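Side-chain contact in LP04448p (Drosophila melanogaster, PDB 2QK2), which probably binds tubulin through its TOG domains and, as a member of the XMAP215/Dis1 family, helps to control microtubule plus ends: residues 123-126 / 127-130. Residues are numbered along the deposited sequence; the frame is centred on the assembly and turned at random.
Sequences DAIY and ASTS
Ser128 folds its hydroxyl back onto the chain and gives a hydrogen bond from OG to Ile125 O, at 2.7 Å. The bond lies in the carbonyl plane and uses a lone pair. A chi1 of 76° places OG between the backbone N and the carbonyl carbon of Ser128, turned back toward Ile125 O. The amide of the same residue uses this acceptor too: Ser128 N donates to Ile125 O at 3.0 Å, but from above the carbonyl plane. Two donors from one residue thus grip a single oxygen in the last turn of helix 112-126. One residue earlier, Ala127 N makes two weak bonds, the i+4 bond to Asp123 O and another to Ala124 O, whereas the bonds from Ser128 N and Thr129 N reach back three residues. Thr129 N bonds to Tyr126 O at 2.8 Å with an N-H...O angle of 161° and closes a type I turn from Tyr126 to Thr129.

Van der Waals contacts follow the turn. Thr129 CG2 lies close to two carbonyl oxygens, 3.6 Å from Ile125 O and 3.5 Å from Tyr126 O, while its OG1 goes to Gln134 instead. In Tyr126, CG anti to the backbone N (chi1 176°) carries the ring toward the following residues, where CE1 comes 3.8 Å from Ser130 C; its hydroxyl is hydrogen-bonded to Thr164. Ile125 turns the other way, into the core against helices 71-88 and 93-105.

Ser130 then caps the next helix through OG to Ala133 N. After helix 112-126 the chain thus makes a type I turn, and Ser130 is the N-cap of helix 131-141: a short connection between consecutive helices of the HEAT-repeat array of a TOG domain.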
ATOM      1  N   ASP A 123      -2.153  -0.084   1.164  1.00 20.40           N
ATOM      2  CA  ASP A 123      -3.441   0.239   0.555  1.00 21.99           C
ATOM      3  C   ASP A 123      -4.168   1.330   1.361  1.00 23.54           C
ATOM      4  O   ASP A 123      -4.710   2.284   0.792  1.00 23.72           O
ATOM      5  CB  ASP A 123      -4.328  -1.013   0.460  1.00 21.71           C
ATOM      6  CG  ASP A 123      -3.875  -1.986  -0.644  1.00 23.62           C
ATOM      7  OD1 ASP A 123      -2.895  -1.691  -1.363  1.00 23.20           O
ATOM      8  OD2 ASP A 123      -4.508  -3.051  -0.791  1.00 23.68           O
ATOM      9  N   ALA A 124      -4.177   1.188   2.684  1.00 21.96           N
ATOM     10  CA  ALA A 124      -4.832   2.169   3.541  1.00 21.72           C
ATOM     11  C   ALA A 124      -4.120   3.512   3.411  1.00 22.39           C
ATOM     12  O   ALA A 124      -4.750   4.560   3.387  1.00 23.43           O
ATOM     13  CB  ALA A 124      -4.814   1.691   4.996  1.00 20.71           C
ATOM     14  N   ILE A 125      -2.799   3.472   3.305  1.00 22.40           N
ATOM     15  CA  ILE A 125      -2.016   4.688   3.177  1.00 21.54           C
ATOM     16  C   ILE A 125      -2.269   5.374   1.837  1.00 23.08           C
ATOM     17  O   ILE A 125      -2.332   6.608   1.760  1.00 21.40           O
ATOM     18  CB  ILE A 125      -0.515   4.383   3.355  1.00 20.95           C
ATOM     19  CG1 ILE A 125      -0.267   3.927   4.800  1.00 20.89           C
ATOM     20  CG2 ILE A 125       0.324   5.615   3.018  1.00 23.21           C
ATOM     21  CD1 ILE A 125       1.179   3.637   5.123  1.00 18.96           C
ATOM     22  N   TYR A 126      -2.435   4.578   0.783  1.00 22.37           N
ATOM     23  CA  TYR A 126      -2.694   5.135  -0.544  1.00 22.37           C
ATOM     24  C   TYR A 126      -3.930   6.035  -0.537  1.00 22.63           C
ATOM     25  O   TYR A 126      -3.954   7.079  -1.187  1.00 22.64           O
ATOM     26  CB  TYR A 126      -2.900   4.017  -1.571  1.00 22.06           C
ATOM     27  CG  TYR A 126      -3.267   4.546  -2.939  1.00 23.71           C
ATOM     28  CD1 TYR A 126      -2.345   5.271  -3.692  1.00 25.26           C
ATOM     29  CD2 TYR A 126      -4.553   4.371  -3.457  1.00 24.10           C
ATOM     30  CE1 TYR A 126      -2.690   5.821  -4.927  1.00 25.79           C
ATOM     31  CE2 TYR A 126      -4.911   4.916  -4.698  1.00 24.63           C
ATOM     32  CZ  TYR A 126      -3.971   5.642  -5.423  1.00 27.13           C
ATOM     33  OH  TYR A 126      -4.310   6.216  -6.634  1.00 29.32           O
ATOM     34  N   ALA A 127      -4.951   5.614   0.200  1.00 24.15           N
ATOM     35  CA  ALA A 127      -6.201   6.352   0.304  1.00 26.57           C
ATOM     36  C   ALA A 127      -6.006   7.795   0.768  1.00 28.62           C
ATOM     37  O   ALA A 127      -6.840   8.660   0.486  1.00 30.88           O
ATOM     38  CB  ALA A 127      -7.151   5.620   1.252  1.00 24.47           C
ATOM     39  N   SER A 128      -4.905   8.058   1.465  1.00 28.07           N
ATOM     40  CA  SER A 128      -4.621   9.398   1.974  1.00 26.48           C
ATOM     41  C   SER A 128      -3.723  10.198   1.045  1.00 27.03           C
ATOM     42  O   SER A 128      -3.424  11.357   1.316  1.00 29.57           O
ATOM     43  CB  SER A 128      -3.944   9.310   3.342  1.00 26.82           C
ATOM     44  OG  SER A 128      -2.581   8.922   3.206  1.00 25.43           O
ATOM     45  N   THR A 129      -3.281   9.590  -0.047  1.00 26.38           N
ATOM     46  CA  THR A 129      -2.393  10.287  -0.966  1.00 26.24           C
ATOM     47  C   THR A 129      -2.808  10.006  -2.417  1.00 26.90           C
ATOM     48  O   THR A 129      -3.996   9.821  -2.683  1.00 28.14           O
ATOM     49  CB  THR A 129      -0.920   9.872  -0.672  1.00 24.95           C
ATOM     50  OG1 THR A 129      -0.021  10.602  -1.516  1.00 27.44           O
ATOM     51  CG2 THR A 129      -0.730   8.376  -0.871  1.00 25.37           C
ATOM     52  N   SER A 130      -1.861   9.978  -3.353  1.00 28.00           N
ATOM     53  CA  SER A 130      -2.207   9.719  -4.757  1.00 28.90           C
ATOM     54  C   SER A 130      -1.026   9.170  -5.541  1.00 29.42           C
ATOM     55  O   SER A 130       0.120   9.259  -5.091  1.00 28.70           O
ATOM     56  CB  SER A 130      -2.673  11.009  -5.430  1.00 30.94           C
ATOM     57  OG  SER A 130      -1.585  11.913  -5.572  1.00 32.05           O
TER